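PDB 5XZ4: bumblebee peptidoglycan recognition protein SA from Bombus, which probably binds bacterial peptidoglycan as an immune receptor with an amidase-like fold, preferring the Dap type over the Lys type. Local coordinates for residues A[13-19]-A[54-58]; A[20-24]-A[67-71]; A[36-40]-A[72-76]; A[44-50]-A[77-83]. All blocks are in the same frame, centred on the assembly; numbering follows the deposited sequence.

In the fold
From the N terminus, residues 13-19, 20-24, 36-40 and 44-50 come first, and their partners 54-58, 67-71, 72-76 and 77-83 follow in the same order. Every pair of contacts therefore crosses along the chain and none nests inside another. Interaction 1 closes the loop from helix 13-16 to helix 47-64, and interaction 2 continues it by joining the loops that follow those two helices; a salt bridge between Arg13 and Asp69 links them. Interaction 3 reaches across the mixed sheet from strand 31-38 to the start of strand 74-76, near the centre of the molecule. Interaction 4 ties the beginning of helix 47-64 to the turn joining strands 74-76 and 82-84.

Interaction 1 (A[13-19]-A[54-58]); sequences RSEWTDV and AENIR
Trp16 lays one face of its six-membered ring over the methyl group of Ala54, a CH-pi contact in which Ala54 CB sits 3.8 Å from the ring centroid and 20° off the normal. The opposite face takes Thr17 CG2 and Arg13 O, so the indole is sandwiched between its own chain and the helix. At the ring edge, in its plane, CZ3 of Trp16 meets CB of Arg58 at 3.7 Å. With chi1 at 61°, CG of Trp16 stands between the backbone N and the carbonyl carbon, and this directs the ring to the helix.

The polar half of the contact is built round Glu55. Arg58 grips its carboxylate side-on in a salt bridge, NE to OE1 at 3.0 Å and NH1 to OE2 at 2.8 Å. Thr17 OG1 donates to the same Glu55 OE1 at 2.8 Å, meeting it almost end-on, while accepting from Val19 N in an ST turn. The two bonds to Glu55, both near the guanidinium plane, probably fix the rotation of the Arg58 head group, and Val19 CB rests over the centre of its face, 3.7 Å from Arg58 CZ. Arg13, extended, brings its guanidinium end-on to Val19 O, with NH1 and NH2 reaching that oxygen from opposite faces of the carbonyl plane; NH1 also makes a salt bridge to Asp69.

Trp16 NE1 donates to the backbone O of Glu84, the last residue of strand 82-84, so the indole lies where helix 13-16, helix 47-64 and this outermost strand of the sheet come together.

Interaction 2 (A[20-24]-A[67-71]); sequences DAKSI and WDDIG. With SO4 (sulfate ion), chain D.
Two irregular loops dock here, the one after helix 13-16 and the one leading into strand 74-76, and the backbone of Lys22 meets that of Asp68. Lys22 N donates to Asp68 O at 2.9 Å, the single direct hydrogen bond between the two segments. Side-chain packing surrounds it. Ile24 and Asp68 run past each other in opposite directions, with Ile24 CG1 3.7 Å from Asp68 CB, and Ile24 CD1 goes on to cross Asp69 CB at 3.8 Å, an apolar contact in both cases. The methyl of Ala21 also rests against Asp69, whose carboxylate is taken up by Arg13, with Ala21 CB lying 3.6 Å from Asp69 OD2.

Nearer the solvent, one water donates both to Ser23 O at 2.8 Å and to Asp68 OD2 at 3.2 Å, bridging the two loops. A sulfate, probably from the crystallisation liquor, accepts from Ile24 N at a nearly linear 174° and is also held by Arg90 and Tyr26; its approach to Ser23 OG is too short to be trusted. The arrangement is consistent with the extra N-terminal segment that recognition proteins of this family wrap against the amidase-like core.

Interaction 3 (A[36-40]-A[72-76]); sequences IHHTV and YSFLI
Tyr72 turns its ring edge to the face of His37 in an offset edge-to-face pair, inside the groove of the amidase-like fold where zinc-dependent relatives carry their catalytic site. The centroids are 5.7 Å apart and the planes 66° apart. This is the tight part: CE1 of Tyr72 approaches CB of His37 at 3.7 Å, placed there by a chi1 of -58°, with CG anti to the carbonyl carbon. His37 is fixed from outside, NE2 by Thr95 and ND1 by Ser154, a serine that probably stands where amidase relatives have a zinc-binding cysteine.

Towards Thr39 the packing is looser. Its CG2 is 4.1 Å from both Tyr72 CE2 and Leu75 CD2, and no direct hydrogen bond joins the segments. Instead, two waters bridge the phenol end: one sits near Tyr72 OH and bonds weakly to His37 ND1, the other links the same hydroxyl to Thr39. A phenylalanine here would probably leave the two waters without the hydroxyl they share, and with it the water-borne link from this ring to Thr39 O and His37 ND1. The second water lies in the plane of the Tyr72 ring, 2.7 Å from its OH, and donates to Thr39 O at 2.8 Å.

Interaction 4 (A[44-50]-A[77-83]); sequences CNTRSEC and GGDGNVY
Asp79 points its carboxylate at the start of helix 47-64, while Tyr83 comes in beside it with its hydroxyl end against Cys50 CB. Tyr83 OH donates to Asp79 OD2 at 2.6 Å from the syn side, close to the carboxylate plane, whereas Asn81 ND2 reaches the same oxygen from well above that plane, at 2.9 Å. The other oxygen, OD1, accepts from Asn81 N in an Asx turn. These three bonds are internal to 77-83 and pre-set the carboxylate, whose OD2 lies 3.4 Å from Arg47 CA, where the helix N terminus would probably stabilise its negative charge.

The meeting with 44-50 is by packing round the disulfide. Cys50 CB packs against the phenol end, 3.3 Å from Tyr83 OH, and its SG touches Asp79 CG at 3.6 Å. The disulfide to Cys44 lies along Gly77 and Gly78, where a side chain on Gly78 would run into Cys44 O. Were Asp79 replaced by alanine, the Tyr83 hydroxyl and the Asn81 amide would probably lose their common acceptor, and Asn81 N its Asx-turn acceptor.

Thr46 caps the helix through OG1, which accepts from Glu49 N. The disulfide-closed beginning of helix 47-64 thus packs on the type I turn at 77-80 and the outermost strand 82-84, beside strand 74-76.

Interaction 1 (A[13-19]-A[54-58])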
loop_
_atom_site.group_PDB
_atom_site.type_symbol
_atom_site.label_atom_id
_atom_site.label_comp_id
_atom_site.label_asym_id
_atom_site.label_seq_id
_atom_site.Cartn_x
_atom_site.Cartn_y
_atom_site.Cartn_z
ATOM N N ARG A 13 3.023 -12.590 2.698
ATOM C CA ARG A 13 3.715 -12.606 1.384
ATOM C C ARG A 13 3.827 -14.025 0.786
ATOM O O ARG A 13 3.542 -14.235 -0.423
ATOM C CB ARG A 13 5.072 -11.940 1.493
ATOM C CG ARG A 13 5.756 -11.673 0.153
ATOM C CD ARG A 13 7.155 -11.071 0.357
ATOM N NE ARG A 13 7.827 -10.846 -0.940
ATOM C CZ ARG A 13 8.363 -11.815 -1.690
ATOM N NH1 ARG A 13 8.899 -11.501 -2.870
ATOM N NH2 ARG A 13 8.369 -13.072 -1.246
ATOM N N SER A 14 4.183 -15.012 1.604
ATOM C CA SER A 14 4.392 -16.388 1.107
ATOM C C SER A 14 3.072 -17.067 0.724
ATOM O O SER A 14 3.068 -18.130 0.102
ATOM C CB SER A 14 5.161 -17.225 2.126
ATOM O OG SER A 14 4.399 -17.419 3.315
ATOM N N GLU A 15 1.947 -16.465 1.088
ATOM C CA GLU A 15 0.649 -17.001 0.705
ATOM C C GLU A 15 0.257 -16.628 -0.726
ATOM O O GLU A 15 -0.654 -17.239 -1.301
ATOM C CB GLU A 15 -0.444 -16.542 1.672
ATOM C CG GLU A 15 -0.182 -16.808 3.161
ATOM C CD GLU A 15 -1.367 -16.451 4.039
ATOM O OE1 GLU A 15 -1.174 -15.709 5.029
ATOM O OE2 GLU A 15 -2.489 -16.907 3.743
ATOM N N TRP A 16 0.920 -15.613 -1.302
ATOM C CA TRP A 16 0.622 -15.210 -2.686
ATOM C C TRP A 16 1.760 -15.357 -3.692
ATOM O O TRP A 16 1.510 -15.236 -4.885
ATOM C CB TRP A 16 -0.040 -13.805 -2.765
ATOM C CG TRP A 16 0.775 -12.656 -2.230
ATOM C CD1 TRP A 16 0.647 -12.057 -0.987
ATOM C CD2 TRP A 16 1.797 -11.924 -2.924
ATOM N NE1 TRP A 16 1.526 -11.008 -0.883
ATOM C CE2 TRP A 16 2.256 -10.903 -2.043
ATOM C CE3 TRP A 16 2.376 -12.014 -4.214
ATOM C CZ2 TRP A 16 3.278 -10.007 -2.394
ATOM C CZ3 TRP A 16 3.389 -11.104 -4.577
ATOM C CH2 TRP A 16 3.845 -10.119 -3.652
ATOM N N THR A 17 2.973 -15.619 -3.219
ATOM C CA THR A 17 4.127 -15.864 -4.110
ATOM C C THR A 17 5.071 -16.902 -3.547
ATOM O O THR A 17 5.207 -17.038 -2.307
ATOM C CB THR A 17 4.903 -14.564 -4.466
ATOM O OG1 THR A 17 5.932 -14.847 -5.419
ATOM C CG2 THR A 17 5.573 -13.956 -3.242
ATOM N N ASP A 18 5.725 -17.623 -4.457
ATOM C CA ASP A 18 6.816 -18.542 -4.122
ATOM C C ASP A 18 8.215 -17.983 -4.340
ATOM O O ASP A 18 9.199 -18.682 -4.082
ATOM C CB ASP A 18 6.662 -19.873 -4.879
ATOM C CG ASP A 18 5.397 -20.611 -4.479
ATOM O OD1 ASP A 18 4.734 -20.292 -3.455
ATOM O OD2 ASP A 18 4.992 -21.516 -5.221
ATOM N N VAL A 19 8.316 -16.740 -4.835
ATOM C CA VAL A 19 9.619 -16.149 -5.126
ATOM C C VAL A 19 10.084 -15.327 -3.931
ATOM O O VAL A 19 9.424 -14.369 -3.549
ATOM C CB VAL A 19 9.575 -15.271 -6.404
ATOM C CG1 VAL A 19 10.925 -14.600 -6.679
ATOM C CG2 VAL A 19 9.088 -16.093 -7.601
ATOM N N ALA A 54 -1.061 -9.471 -7.441
ATOM C CA ALA A 54 0.100 -9.264 -6.572
ATOM C C ALA A 54 1.366 -9.924 -7.130
ATOM O O ALA A 54 2.416 -9.307 -7.235
ATOM C CB ALA A 54 -0.225 -9.767 -5.166
ATOM N N GLU A 55 1.214 -11.184 -7.545
ATOM C CA GLU A 55 2.337 -11.935 -8.114
ATOM C C GLU A 55 2.897 -11.260 -9.394
ATOM O O GLU A 55 4.116 -11.193 -9.561
ATOM C CB GLU A 55 1.901 -13.397 -8.379
ATOM C CG GLU A 55 2.782 -14.216 -9.342
ATOM C CD GLU A 55 4.252 -14.333 -8.958
ATOM O OE1 GLU A 55 4.597 -14.174 -7.752
ATOM O OE2 GLU A 55 5.080 -14.571 -9.902
ATOM N N ASN A 56 2.012 -10.782 -10.266
ATOM C CA ASN A 56 2.478 -10.105 -11.480
ATOM C C ASN A 56 3.086 -8.712 -11.294
ATOM O O ASN A 56 4.037 -8.367 -12.002
ATOM C CB ASN A 56 1.401 -10.184 -12.520
ATOM C CG ASN A 56 1.379 -11.573 -13.154
ATOM O OD1 ASN A 56 2.162 -11.849 -14.071
ATOM N ND2 ASN A 56 0.621 -12.488 -12.555
ATOM N N ILE A 57 2.624 -7.973 -10.281
ATOM C CA ILE A 57 3.311 -6.729 -9.938
ATOM C C ILE A 57 4.700 -7.036 -9.355
ATOM O O ILE A 57 5.701 -6.413 -9.754
ATOM C CB ILE A 57 2.473 -5.892 -8.945
ATOM C CG1 ILE A 57 1.141 -5.487 -9.597
ATOM C CG2 ILE A 57 3.266 -4.654 -8.518
ATOM C CD1 ILE A 57 0.058 -5.004 -8.627
ATOM N N ARG A 58 4.758 -8.024 -8.441
ATOM C CA ARG A 58 6.048 -8.456 -7.900
ATOM C C ARG A 58 7.027 -8.869 -9.031
ATOM O O ARG A 58 8.200 -8.478 -9.042
ATOM C CB ARG A 58 5.882 -9.642 -6.924
ATOM C CG ARG A 58 7.187 -10.121 -6.306
ATOM C CD ARG A 58 7.196 -11.633 -6.109
ATOM N NE ARG A 58 6.981 -12.408 -7.345
ATOM C CZ ARG A 58 7.885 -12.586 -8.310
ATOM N NH1 ARG A 58 7.549 -13.346 -9.373
ATOM N NH2 ARG A 58 9.109 -12.062 -8.235
HETATM O O HOH W 1 5.148 -17.445 -7.352
#

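Interaction 2 (A[20-24]-A[67-71])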
loop_
_atom_site.group_PDB
_atom_site.type_symbol
_atom_site.label_atom_id
_atom_site.label_comp_id
_atom_site.label_asym_id
_atom_site.label_seq_id
_atom_site.Cartn_x
_atom_site.Cartn_y
_atom_site.Cartn_z
ATOM N N ASP A 20 11.232 -15.703 -3.379
ATOM C CA ASP A 20 11.765 -15.001 -2.202
ATOM C C ASP A 20 12.159 -13.566 -2.514
ATOM O O ASP A 20 12.676 -13.273 -3.593
ATOM C CB ASP A 20 13.008 -15.717 -1.655
ATOM C CG ASP A 20 12.707 -17.086 -1.043
ATOM O OD1 ASP A 20 11.553 -17.338 -0.639
ATOM O OD2 ASP A 20 13.662 -17.889 -0.916
ATOM N N ALA A 21 11.906 -12.672 -1.556
ATOM C CA ALA A 21 12.471 -11.312 -1.606
ATOM C C ALA A 21 13.973 -11.335 -1.310
ATOM O O ALA A 21 14.468 -12.245 -0.618
ATOM C CB ALA A 21 11.767 -10.422 -0.591
ATOM N N LYS A 22 14.684 -10.334 -1.842
ATOM C CA LYS A 22 16.067 -10.070 -1.418
ATOM C C LYS A 22 16.008 -9.269 -0.116
ATOM O O LYS A 22 14.965 -8.694 0.214
ATOM C CB LYS A 22 16.870 -9.331 -2.512
ATOM C CG LYS A 22 16.791 -9.906 -3.926
ATOM C CD LYS A 22 17.659 -11.128 -4.093
ATOM C CE LYS A 22 17.538 -11.692 -5.500
ATOM N NZ LYS A 22 18.534 -12.784 -5.681
ATOM N N SER A 23 17.117 -9.259 0.613
ATOM C CA SER A 23 17.209 -8.531 1.887
ATOM C C SER A 23 17.023 -7.025 1.686
ATOM O O SER A 23 17.541 -6.430 0.726
ATOM C CB SER A 23 18.563 -8.810 2.559
ATOM O OG SER A 23 18.589 -8.352 3.904
ATOM N N ILE A 24 16.245 -6.420 2.579
ATOM C CA ILE A 24 15.908 -4.986 2.535
ATOM C C ILE A 24 16.159 -4.392 3.919
ATOM O O ILE A 24 15.829 -5.012 4.950
ATOM C CB ILE A 24 14.434 -4.770 2.098
ATOM C CG1 ILE A 24 14.222 -5.319 0.685
ATOM C CG2 ILE A 24 14.015 -3.290 2.157
ATOM C CD1 ILE A 24 12.771 -5.486 0.311
ATOM N N TRP A 67 14.187 -4.495 -8.671
ATOM C CA TRP A 67 14.030 -4.200 -7.238
ATOM C C TRP A 67 14.133 -5.453 -6.372
ATOM O O TRP A 67 13.983 -6.593 -6.857
ATOM C CB TRP A 67 12.703 -3.490 -7.015
ATOM C CG TRP A 67 12.599 -2.120 -7.664
ATOM C CD1 TRP A 67 13.617 -1.363 -8.212
ATOM C CD2 TRP A 67 11.404 -1.340 -7.809
ATOM N NE1 TRP A 67 13.114 -0.172 -8.702
ATOM C CE2 TRP A 67 11.762 -0.130 -8.457
ATOM C CE3 TRP A 67 10.065 -1.545 -7.453
ATOM C CZ2 TRP A 67 10.820 0.872 -8.739
ATOM C CZ3 TRP A 67 9.126 -0.575 -7.781
ATOM C CH2 TRP A 67 9.519 0.634 -8.396
ATOM N N ASP A 68 14.355 -5.254 -5.078
ATOM C CA ASP A 68 14.552 -6.389 -4.161
ATOM C C ASP A 68 13.269 -7.162 -3.838
ATOM O O ASP A 68 13.328 -8.288 -3.326
ATOM C CB ASP A 68 15.130 -5.885 -2.821
ATOM C CG ASP A 68 16.469 -5.249 -2.959
ATOM O OD1 ASP A 68 17.293 -5.786 -3.698
ATOM O OD2 ASP A 68 16.694 -4.214 -2.277
ATOM N N ASP A 69 12.125 -6.542 -4.116
ATOM C CA ASP A 69 10.791 -7.074 -3.797
ATOM C C ASP A 69 9.781 -6.174 -4.483
ATOM O O ASP A 69 10.166 -5.090 -5.013
ATOM C CB ASP A 69 10.522 -7.117 -2.271
ATOM C CG ASP A 69 9.342 -8.014 -1.876
ATOM O OD1 ASP A 69 8.708 -8.673 -2.738
ATOM O OD2 ASP A 69 9.059 -8.065 -0.642
ATOM N N ILE A 70 8.517 -6.598 -4.521
ATOM C CA ILE A 70 7.423 -5.690 -4.854
ATOM C C ILE A 70 7.642 -4.376 -4.091
ATOM O O ILE A 70 8.053 -4.402 -2.913
ATOM C CB ILE A 70 6.053 -6.355 -4.525
ATOM C CG1 ILE A 70 4.893 -5.615 -5.187
ATOM C CG2 ILE A 70 5.841 -6.567 -3.018
ATOM C CD1 ILE A 70 3.531 -6.311 -5.146
ATOM N N GLY A 71 7.395 -3.245 -4.740
ATOM C CA GLY A 71 7.785 -1.954 -4.139
ATOM C C GLY A 71 6.895 -1.551 -2.969
ATOM O O GLY A 71 7.347 -0.797 -2.087
HETATM S S SO4 D . 15.800 -9.352 5.439
HETATM O O1 SO4 D . 15.839 -10.584 4.611
HETATM O O2 SO4 D . 15.222 -9.659 6.764
HETATM O O3 SO4 D . 17.181 -8.894 5.702
HETATM O O4 SO4 D . 15.001 -8.283 4.770
HETATM O O HOH W 2 18.807 -3.949 0.153
#

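Interaction 3 (A[36-40]-A[72-76])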
loop_
_atom_site.group_PDB
_atom_site.type_symbol
_atom_site.label_atom_id
_atom_site.label_comp_id
_atom_site.label_asym_id
_atom_site.label_seq_id
_atom_site.Cartn_x
_atom_site.Cartn_y
_atom_site.Cartn_z
ATOM N N ILE A 36 -0.642 6.622 0.364
ATOM C CA ILE A 36 -1.670 5.935 -0.423
ATOM C C ILE A 36 -1.367 6.017 -1.922
ATOM O O ILE A 36 -1.093 7.117 -2.464
ATOM C CB ILE A 36 -3.094 6.482 -0.124
ATOM C CG1 ILE A 36 -3.403 6.446 1.394
ATOM C CG2 ILE A 36 -4.156 5.736 -0.943
ATOM C CD1 ILE A 36 -3.397 5.055 2.028
ATOM N N HIS A 37 -1.347 4.841 -2.552
ATOM C CA HIS A 37 -1.064 4.709 -3.994
ATOM C C HIS A 37 -2.188 3.961 -4.690
ATOM O O HIS A 37 -2.946 3.244 -4.029
ATOM C CB HIS A 37 0.214 3.878 -4.215
ATOM C CG HIS A 37 1.488 4.641 -4.039
ATOM N ND1 HIS A 37 2.090 5.310 -5.083
ATOM C CD2 HIS A 37 2.295 4.819 -2.965
ATOM C CE1 HIS A 37 3.211 5.870 -4.656
ATOM N NE2 HIS A 37 3.351 5.601 -3.372
ATOM N N HIS A 38 -2.258 4.079 -6.019
ATOM C CA HIS A 38 -2.938 3.062 -6.830
ATOM C C HIS A 38 -1.924 2.330 -7.676
ATOM O O HIS A 38 -0.859 2.874 -7.969
ATOM C CB HIS A 38 -4.120 3.635 -7.633
ATOM C CG HIS A 38 -3.757 4.567 -8.770
ATOM N ND1 HIS A 38 -4.707 5.018 -9.663
ATOM C CD2 HIS A 38 -2.583 5.127 -9.160
ATOM C CE1 HIS A 38 -4.134 5.821 -10.552
ATOM N NE2 HIS A 38 -2.848 5.917 -10.256
ATOM N N THR A 39 -2.229 1.089 -8.068
ATOM C CA THR A 39 -1.257 0.302 -8.859
ATOM C C THR A 39 -1.275 0.587 -10.349
ATOM O O THR A 39 -0.294 0.238 -11.036
ATOM C CB THR A 39 -1.468 -1.198 -8.664
ATOM O OG1 THR A 39 -2.778 -1.528 -9.139
ATOM C CG2 THR A 39 -1.294 -1.604 -7.161
ATOM N N VAL A 40 -2.392 1.159 -10.826
ATOM C CA VAL A 40 -2.692 1.386 -12.267
ATOM C C VAL A 40 -2.986 0.070 -12.998
ATOM O O VAL A 40 -3.238 0.071 -14.208
ATOM C CB VAL A 40 -1.600 2.220 -13.013
ATOM C CG1 VAL A 40 -2.041 2.701 -14.394
ATOM C CG2 VAL A 40 -1.239 3.446 -12.210
ATOM N N TYR A 72 5.644 -2.017 -2.977
ATOM C CA TYR A 72 4.636 -1.600 -1.961
ATOM C C TYR A 72 4.814 -2.357 -0.639
ATOM O O TYR A 72 5.242 -3.509 -0.624
ATOM C CB TYR A 72 3.201 -1.832 -2.467
ATOM C CG TYR A 72 2.912 -1.083 -3.761
ATOM C CD1 TYR A 72 2.719 0.302 -3.749
ATOM C CD2 TYR A 72 2.877 -1.741 -5.028
ATOM C CE1 TYR A 72 2.502 1.014 -4.925
ATOM C CE2 TYR A 72 2.659 -1.015 -6.219
ATOM C CZ TYR A 72 2.445 0.348 -6.156
ATOM O OH TYR A 72 2.235 1.122 -7.278
ATOM N N SER A 73 4.474 -1.690 0.486
ATOM C CA SER A 73 4.403 -2.348 1.808
ATOM C C SER A 73 3.245 -3.349 1.882
ATOM O O SER A 73 3.407 -4.465 2.394
ATOM C CB SER A 73 4.238 -1.271 2.890
ATOM O OG SER A 73 5.236 -0.272 2.767
ATOM N N PHE A 74 2.077 -2.900 1.415
ATOM C CA PHE A 74 0.860 -3.714 1.357
ATOM C C PHE A 74 0.071 -3.354 0.105
ATOM O O PHE A 74 0.184 -2.228 -0.403
ATOM C CB PHE A 74 -0.056 -3.407 2.582
ATOM C CG PHE A 74 0.559 -3.747 3.917
ATOM C CD1 PHE A 74 0.445 -5.022 4.450
ATOM C CD2 PHE A 74 1.247 -2.787 4.660
ATOM C CE1 PHE A 74 1.029 -5.339 5.673
ATOM C CE2 PHE A 74 1.815 -3.108 5.900
ATOM C CZ PHE A 74 1.711 -4.377 6.400
ATOM N N LEU A 75 -0.743 -4.317 -0.346
ATOM C CA LEU A 75 -1.750 -4.062 -1.404
ATOM C C LEU A 75 -3.133 -4.241 -0.838
ATOM O O LEU A 75 -3.332 -5.061 0.110
ATOM C CB LEU A 75 -1.593 -4.988 -2.624
ATOM C CG LEU A 75 -0.224 -5.036 -3.304
ATOM C CD1 LEU A 75 -0.237 -6.143 -4.369
ATOM C CD2 LEU A 75 0.124 -3.719 -3.930
ATOM N N ILE A 76 -4.091 -3.498 -1.380
ATOM C CA ILE A 76 -5.519 -3.702 -1.049
ATOM C C ILE A 76 -6.212 -4.265 -2.296
ATOM O O ILE A 76 -6.203 -3.631 -3.351
ATOM C CB ILE A 76 -6.238 -2.388 -0.606
ATOM C CG1 ILE A 76 -5.448 -1.626 0.482
ATOM C CG2 ILE A 76 -7.699 -2.685 -0.193
ATOM C CD1 ILE A 76 -5.355 -2.355 1.807
HETATM O O HOH W 3 2.777 4.348 -7.641
HETATM O O HOH W 4 2.027 -0.297 -9.534
#

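Interaction 4 (A[44-50]-A[77-83])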
loop_
_atom_site.group_PDB
_atom_site.type_symbol
_atom_site.label_atom_id
_atom_site.label_comp_id
_atom_site.label_asym_id
_atom_site.label_seq_id
_atom_site.Cartn_x
_atom_site.Cartn_y
_atom_site.Cartn_z
ATOM N N CYS A 44 -9.260 -6.321 -9.173
ATOM C CA CYS A 44 -9.418 -7.750 -8.911
ATOM C C CYS A 44 -10.538 -7.915 -7.896
ATOM O O CYS A 44 -10.683 -7.076 -7.006
ATOM C CB CYS A 44 -8.095 -8.338 -8.390
ATOM S SG CYS A 44 -7.446 -7.628 -6.826
ATOM N N ASN A 45 -11.330 -8.981 -8.011
ATOM C CA ASN A 45 -12.565 -9.099 -7.207
ATOM C C ASN A 45 -12.709 -10.389 -6.393
ATOM O O ASN A 45 -13.712 -10.581 -5.703
ATOM C CB ASN A 45 -13.790 -8.799 -8.084
ATOM C CG ASN A 45 -13.874 -7.321 -8.458
ATOM O OD1 ASN A 45 -14.265 -6.488 -7.641
ATOM N ND2 ASN A 45 -13.481 -6.990 -9.686
ATOM N N THR A 46 -11.710 -11.267 -6.466
ATOM C CA THR A 46 -11.707 -12.531 -5.702
ATOM C C THR A 46 -10.276 -12.745 -5.211
ATOM O O THR A 46 -9.317 -12.203 -5.780
ATOM C CB THR A 46 -12.103 -13.777 -6.547
ATOM O OG1 THR A 46 -11.096 -13.997 -7.542
ATOM C CG2 THR A 46 -13.484 -13.624 -7.205
ATOM N N ARG A 47 -10.123 -13.615 -4.226
ATOM C CA ARG A 47 -8.821 -13.921 -3.689
ATOM C C ARG A 47 -7.881 -14.477 -4.780
ATOM O O ARG A 47 -6.737 -14.046 -4.889
ATOM C CB ARG A 47 -8.982 -14.879 -2.519
ATOM C CG ARG A 47 -7.755 -15.052 -1.676
ATOM C CD ARG A 47 -8.178 -15.724 -0.378
ATOM N NE ARG A 47 -6.991 -16.135 0.331
ATOM C CZ ARG A 47 -6.671 -15.764 1.559
ATOM N NH1 ARG A 47 -7.459 -14.949 2.276
ATOM N NH2 ARG A 47 -5.536 -16.205 2.052
ATOM N N SER A 48 -8.365 -15.398 -5.603
ATOM C CA SER A 48 -7.540 -15.923 -6.690
ATOM C C SER A 48 -7.061 -14.826 -7.680
ATOM O O SER A 48 -5.882 -14.790 -8.066
ATOM C CB SER A 48 -8.276 -17.057 -7.399
ATOM O OG SER A 48 -7.404 -17.669 -8.311
ATOM N N GLU A 49 -7.958 -13.905 -8.027
ATOM C CA GLU A 49 -7.630 -12.794 -8.932
ATOM C C GLU A 49 -6.608 -11.848 -8.288
ATOM O O GLU A 49 -5.685 -11.368 -8.953
ATOM C CB GLU A 49 -8.876 -11.991 -9.278
ATOM C CG GLU A 49 -9.289 -11.989 -10.736
ATOM C CD GLU A 49 -10.745 -11.574 -10.879
ATOM O OE1 GLU A 49 -11.070 -10.447 -10.485
ATOM O OE2 GLU A 49 -11.570 -12.377 -11.377
ATOM N N CYS A 50 -6.815 -11.519 -7.012
ATOM C CA CYS A 50 -5.920 -10.577 -6.343
ATOM C C CYS A 50 -4.539 -11.172 -6.084
ATOM O O CYS A 50 -3.523 -10.479 -6.233
ATOM C CB CYS A 50 -6.577 -10.087 -5.076
ATOM S SG CYS A 50 -8.054 -9.055 -5.367
ATOM N N GLY A 77 -6.801 -5.453 -2.160
ATOM C CA GLY A 77 -7.573 -6.053 -3.246
ATOM C C GLY A 77 -9.031 -5.651 -3.272
ATOM O O GLY A 77 -9.618 -5.309 -2.227
ATOM N N GLY A 78 -9.666 -5.742 -4.440
ATOM C CA GLY A 78 -11.113 -5.535 -4.549
ATOM C C GLY A 78 -11.935 -6.656 -3.906
ATOM O O GLY A 78 -13.171 -6.536 -3.781
ATOM N N ASP A 79 -11.253 -7.733 -3.500
ATOM C CA ASP A 79 -11.841 -8.757 -2.615
ATOM C C ASP A 79 -11.976 -8.279 -1.152
ATOM O O ASP A 79 -12.553 -9.001 -0.324
ATOM C CB ASP A 79 -11.015 -10.062 -2.687
ATOM C CG ASP A 79 -9.576 -9.900 -2.192
ATOM O OD1 ASP A 79 -9.114 -8.763 -1.919
ATOM O OD2 ASP A 79 -8.875 -10.932 -2.066
ATOM N N GLY A 80 -11.436 -7.098 -0.826
ATOM C CA GLY A 80 -11.508 -6.578 0.530
ATOM C C GLY A 80 -10.372 -7.052 1.421
ATOM O O GLY A 80 -10.427 -6.820 2.632
ATOM N N ASN A 81 -9.374 -7.743 0.859
ATOM C CA ASN A 81 -8.248 -8.289 1.614
ATOM C C ASN A 81 -7.002 -7.430 1.519
ATOM O O ASN A 81 -6.801 -6.688 0.541
ATOM C CB ASN A 81 -7.945 -9.720 1.165
ATOM C CG ASN A 81 -8.996 -10.700 1.629
ATOM O OD1 ASN A 81 -9.394 -10.696 2.803
ATOM N ND2 ASN A 81 -9.476 -11.513 0.708
ATOM N N VAL A 82 -6.180 -7.539 2.559
ATOM C CA VAL A 82 -4.868 -6.897 2.614
ATOM C C VAL A 82 -3.804 -7.950 2.289
ATOM O O VAL A 82 -3.779 -9.020 2.906
ATOM C CB VAL A 82 -4.604 -6.295 4.027
ATOM C CG1 VAL A 82 -3.217 -5.649 4.092
ATOM C CG2 VAL A 82 -5.677 -5.276 4.401
ATOM N N TYR A 83 -2.923 -7.611 1.345
ATOM C CA TYR A 83 -1.827 -8.475 0.921
ATOM C C TYR A 83 -0.493 -7.877 1.401
ATOM O O TYR A 83 -0.182 -6.722 1.087
ATOM C CB TYR A 83 -1.835 -8.624 -0.630
ATOM C CG TYR A 83 -3.038 -9.386 -1.117
ATOM C CD1 TYR A 83 -4.297 -8.777 -1.190
ATOM C CD2 TYR A 83 -2.936 -10.748 -1.435
ATOM C CE1 TYR A 83 -5.438 -9.500 -1.559
ATOM C CE2 TYR A 83 -4.052 -11.483 -1.815
ATOM C CZ TYR A 83 -5.299 -10.880 -1.866
ATOM O OH TYR A 83 -6.389 -11.658 -2.216
HETATM O O HOH W 5 -15.491 -8.143 -4.067
#